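Thioesterase domain protein YiiD (Shewanella oneidensis, PDB 1T82) is a putative thioesterase of the hotdog fold that probably transfers or hydrolyses acyl groups. Local coordinates at residues R17-W22 with Q33-S38; S45-L50 with S105-K110. All coordinates share one frame; numbering follows the deposited sequence.

Overall arrangement
The two contacts follow one another along the chain, interaction 1 (17-22 with 33-38) closing before interaction 2 (45-50 with 105-110) opens, and their centres lie about 12 Å apart. Strands 35-40 and 43-47 tie them together: they succeed each other in sequence, lie side by side in the antiparallel sheet, and are bonded where Leu-37 N meets Ser-45 O at 2.7 Å. Interaction 1 sets the N-terminal helix 12-25 against the outer strand, at the edge of the sheet within this chain, whereas interaction 2 joins the inner one to strand 108-112 after a connection that includes the long helix 62-84. Together they build one margin of the hotdog fold, a sheet curved about its central helix.

Interaction 1. Residues R17-W22 with Q33-S38; sequences RLRQTW and QIAPLS
Helix 17-22 runs nearly antiparallel to strand 35-38, at 165° between their directions; the axes approach to 7.8 Å, and the nearest CA pair, Arg-19 CA and Ala-35 CA, is 5.7 Å apart. No hydrogen bond links the segments; the contact is apolar and centres on the ring of Pro-36. This ring meets three helix residues that lie on one side of the helix. Leu-18 reaches Pro-36 CG with its CD2 methyl at 4.0 Å. Arg-19 contributes the foot of its side chain, CB lying 3.7 Å from Pro-36 CD, while CG also touches the methyl of Ala-35. Trp-22 has its CG anti to the carbonyl carbon (chi1 -74°), which carries the indole to the strand side. There its CZ3 lies 3.7 Å from Pro-36 CG in an oblique approach, and CZ3 is also 3.9 Å from Ile-34 CG2. The CA of Ala-35 sits at the indole edge. Within the helix, Leu-18 CD1 stands 3.6 Å above one face of the Trp-22 ring, offset toward the rim. Deeper in the fold, Trp-22 meets the ring of Trp-74 and, with Ile-34, packs on Leu-71 of helix 62-84 and Val-46 of strand 43-47.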
# COMPACT_ATOMS: atom_id res chain seq x y z
N ARG B 17 -19.81 -1.29 11.55
CA ARG B 17 -20.12 -2.00 10.32
C ARG B 17 -18.92 -1.92 9.38
O ARG B 17 -18.56 -2.89 8.72
CB ARG B 17 -21.34 -1.38 9.64
CG ARG B 17 -21.79 -2.09 8.37
CD ARG B 17 -22.95 -3.02 8.64
NE ARG B 17 -24.14 -2.29 9.08
CZ ARG B 17 -24.79 -1.41 8.33
NH1 ARG B 17 -25.87 -0.79 8.81
NH2 ARG B 17 -24.38 -1.15 7.10
N LEU B 18 -18.32 -0.74 9.30
CA LEU B 18 -17.17 -0.53 8.44
C LEU B 18 -16.01 -1.40 8.90
O LEU B 18 -15.38 -2.10 8.09
CB LEU B 18 -16.76 0.95 8.46
CG LEU B 18 -15.50 1.33 7.67
CD1 LEU B 18 -15.66 0.91 6.22
CD2 LEU B 18 -15.25 2.83 7.77
N ARG B 19 -15.73 -1.38 10.20
CA ARG B 19 -14.64 -2.17 10.77
C ARG B 19 -14.85 -3.67 10.51
O ARG B 19 -13.93 -4.38 10.12
CB ARG B 19 -14.56 -1.88 12.28
CG ARG B 19 -13.26 -2.30 12.95
CD ARG B 19 -13.31 -3.73 13.42
NE ARG B 19 -14.52 -4.04 14.17
CZ ARG B 19 -14.94 -3.39 15.25
NH1 ARG B 19 -16.07 -3.76 15.85
NH2 ARG B 19 -14.25 -2.37 15.73
N GLN B 20 -16.08 -4.13 10.72
CA GLN B 20 -16.43 -5.53 10.51
C GLN B 20 -16.29 -5.92 9.04
O GLN B 20 -15.86 -7.03 8.72
CB GLN B 20 -17.87 -5.78 10.98
CG GLN B 20 -18.36 -7.20 10.79
CD GLN B 20 -17.42 -8.24 11.37
OE1 GLN B 20 -17.03 -8.15 12.53
NE2 GLN B 20 -17.06 -9.23 10.56
N THR B 21 -16.66 -5.00 8.16
CA THR B 21 -16.56 -5.24 6.72
C THR B 21 -15.10 -5.44 6.35
O THR B 21 -14.77 -6.34 5.58
CB THR B 21 -17.13 -4.06 5.92
OG1 THR B 21 -18.52 -3.89 6.22
CG2 THR B 21 -16.96 -4.29 4.42
N TRP B 22 -14.22 -4.61 6.90
CA TRP B 22 -12.80 -4.72 6.61
C TRP B 22 -12.21 -6.05 7.08
O TRP B 22 -11.65 -6.80 6.28
CB TRP B 22 -12.00 -3.59 7.27
CG TRP B 22 -12.14 -2.25 6.63
CD1 TRP B 22 -12.50 -1.98 5.35
CD2 TRP B 22 -11.82 -1.00 7.24
NE1 TRP B 22 -12.43 -0.63 5.11
CE2 TRP B 22 -12.01 0.00 6.26
CE3 TRP B 22 -11.39 -0.62 8.52
CZ2 TRP B 22 -11.79 1.36 6.51
CZ3 TRP B 22 -11.17 0.73 8.77
CH2 TRP B 22 -11.37 1.70 7.77
N GLN B 33 -4.66 -4.72 12.15
CA GLN B 33 -5.49 -4.17 13.22
C GLN B 33 -5.98 -2.75 12.93
O GLN B 33 -6.03 -1.90 13.82
CB GLN B 33 -4.73 -4.21 14.55
CG GLN B 33 -4.41 -5.63 15.02
CD GLN B 33 -5.64 -6.39 15.51
OE1 GLN B 33 -6.78 -5.99 15.28
NE2 GLN B 33 -5.40 -7.52 16.18
N ILE B 34 -6.34 -2.50 11.68
CA ILE B 34 -6.84 -1.19 11.27
C ILE B 34 -8.28 -1.03 11.74
O ILE B 34 -9.10 -1.94 11.57
CB ILE B 34 -6.77 -1.04 9.74
CG1 ILE B 34 -5.33 -1.23 9.27
CG2 ILE B 34 -7.31 0.33 9.32
CD1 ILE B 34 -5.15 -1.25 7.77
N ALA B 35 -8.58 0.11 12.34
CA ALA B 35 -9.93 0.35 12.83
C ALA B 35 -10.28 1.82 12.82
O ALA B 35 -9.42 2.68 13.02
CB ALA B 35 -10.09 -0.22 14.23
N PRO B 36 -11.56 2.13 12.59
CA PRO B 36 -12.03 3.52 12.56
C PRO B 36 -11.98 4.13 13.96
O PRO B 36 -12.15 3.43 14.96
CB PRO B 36 -13.46 3.40 12.05
CG PRO B 36 -13.45 2.14 11.25
CD PRO B 36 -12.62 1.23 12.11
N LEU B 37 -11.74 5.43 14.03
CA LEU B 37 -11.69 6.15 15.30
C LEU B 37 -12.94 7.00 15.48
O LEU B 37 -13.55 7.01 16.55
CB LEU B 37 -10.46 7.05 15.37
CG LEU B 37 -9.09 6.41 15.59
CD1 LEU B 37 -8.00 7.46 15.48
CD2 LEU B 37 -9.06 5.74 16.95
N SER B 38 -13.33 7.71 14.42
CA SER B 38 -14.49 8.58 14.50
C SER B 38 -14.93 9.09 13.13
O SER B 38 -14.16 9.08 12.18
CB SER B 38 -14.17 9.77 15.40
OG SER B 38 -13.05 10.47 14.89

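Interaction 2. Residues S45-L50 with S105-K110; sequences SVSAPL and SAPEVK
Ser-47 OG donates to Pro-107 O at 2.6 Å, the shortest polar bond between the segments, and lies in the plane of that carbonyl. Its chi1 of -173° sets OG anti to the backbone N and brings the hydroxyl across to segment 105-110 just where the regular pairing gives out. Next along, Val-46 and Val-109 form an antiparallel hydrogen-bonded pair: Val-46 N binds Val-109 O at 2.7 Å, and Val-109 N returns the bond to Val-46 O at 2.8 Å, nearly in line with the C=O. Their side chains share a sheet face, Val-46 CB lying 4.4 Å from Val-109 CB, and both touch Thr-72 of helix 62-84. Ser-45 and Lys-110 follow as a non-hydrogen-bonded pair on the other face. There Ser-45 OG lies 3.7 Å from Lys-110 CG, beyond which the extended lysine leads away to a cation-pi contact with Phe-136. A water bridges Ser-45 OG to Glu-108 OE2, donating to the carboxylate. Beyond the strands, Ala-48 O is buried with no hydrogen-bond donor in the model and receives a CA-H...O contact from Ala-106 CA at 3.5 Å. Antiparallel strands curve around one long helix, the Val-46 and Val-109 face packed on it, as in hotdog domains.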
# COMPACT_ATOMS: atom_id res chain seq x y z
N SER B 45 -11.71 9.54 10.69
CA SER B 45 -10.40 9.34 11.29
C SER B 45 -10.20 7.84 11.52
O SER B 45 -11.09 7.17 12.04
CB SER B 45 -10.30 10.09 12.63
OG SER B 45 -10.26 11.50 12.43
N VAL B 46 -9.04 7.33 11.12
CA VAL B 46 -8.72 5.91 11.24
C VAL B 46 -7.33 5.72 11.84
O VAL B 46 -6.48 6.61 11.74
CB VAL B 46 -8.77 5.24 9.83
CG1 VAL B 46 -8.34 3.78 9.91
CG2 VAL B 46 -10.18 5.35 9.26
N SER B 47 -7.08 4.57 12.46
CA SER B 47 -5.76 4.31 13.03
C SER B 47 -5.45 2.82 13.02
O SER B 47 -6.28 2.01 12.61
CB SER B 47 -5.68 4.85 14.47
OG SER B 47 -4.36 4.76 14.98
N ALA B 48 -4.25 2.49 13.46
CA ALA B 48 -3.79 1.11 13.55
C ALA B 48 -2.58 1.14 14.45
O ALA B 48 -1.86 2.13 14.50
CB ALA B 48 -3.41 0.58 12.17
N PRO B 49 -2.36 0.06 15.20
CA PRO B 49 -1.21 -0.01 16.10
C PRO B 49 0.06 -0.14 15.28
O PRO B 49 0.03 -0.59 14.13
CB PRO B 49 -1.49 -1.26 16.93
CG PRO B 49 -2.23 -2.14 15.95
CD PRO B 49 -3.18 -1.16 15.31
N LEU B 50 1.18 0.25 15.87
CA LEU B 50 2.44 0.16 15.18
C LEU B 50 2.97 -1.27 15.13
O LEU B 50 3.48 -1.71 14.10
CB LEU B 50 3.47 1.07 15.86
CG LEU B 50 4.86 1.13 15.24
CD1 LEU B 50 4.76 1.51 13.75
CD2 LEU B 50 5.69 2.15 16.00
N SER B 105 4.44 5.94 16.18
CA SER B 105 3.40 5.40 17.05
C SER B 105 2.11 5.33 16.27
O SER B 105 2.07 5.70 15.10
CB SER B 105 3.23 6.27 18.32
OG SER B 105 2.84 7.60 18.01
N ALA B 106 1.05 4.85 16.92
CA ALA B 106 -0.25 4.73 16.26
C ALA B 106 -0.63 6.09 15.68
O ALA B 106 -0.80 7.06 16.41
CB ALA B 106 -1.29 4.28 17.27
N PRO B 107 -0.76 6.17 14.34
CA PRO B 107 -1.10 7.43 13.69
C PRO B 107 -2.58 7.76 13.57
O PRO B 107 -3.45 6.93 13.84
CB PRO B 107 -0.46 7.27 12.32
CG PRO B 107 -0.75 5.83 12.02
CD PRO B 107 -0.43 5.13 13.35
N GLU B 108 -2.85 9.00 13.18
CA GLU B 108 -4.22 9.44 12.96
C GLU B 108 -4.30 9.67 11.46
O GLU B 108 -3.62 10.54 10.92
CB GLU B 108 -4.52 10.73 13.72
CG GLU B 108 -4.71 10.51 15.20
CD GLU B 108 -5.10 11.78 15.92
OE1 GLU B 108 -4.26 12.70 16.00
OE2 GLU B 108 -6.25 11.86 16.40
N VAL B 109 -5.11 8.86 10.79
CA VAL B 109 -5.29 8.96 9.35
C VAL B 109 -6.64 9.60 9.12
O VAL B 109 -7.68 9.07 9.53
CB VAL B 109 -5.25 7.57 8.69
CG1 VAL B 109 -5.22 7.72 7.18
CG2 VAL B 109 -4.04 6.81 9.18
N LYS B 110 -6.61 10.76 8.47
CA LYS B 110 -7.83 11.52 8.24
C LYS B 110 -8.17 11.82 6.79
O LYS B 110 -7.30 12.02 5.95
CB LYS B 110 -7.72 12.85 9.00
CG LYS B 110 -7.36 12.69 10.46
CD LYS B 110 -7.18 14.06 11.13
CE LYS B 110 -6.81 13.92 12.60
NZ LYS B 110 -6.65 15.25 13.26
O HOH W 1 -8.18 11.81 14.50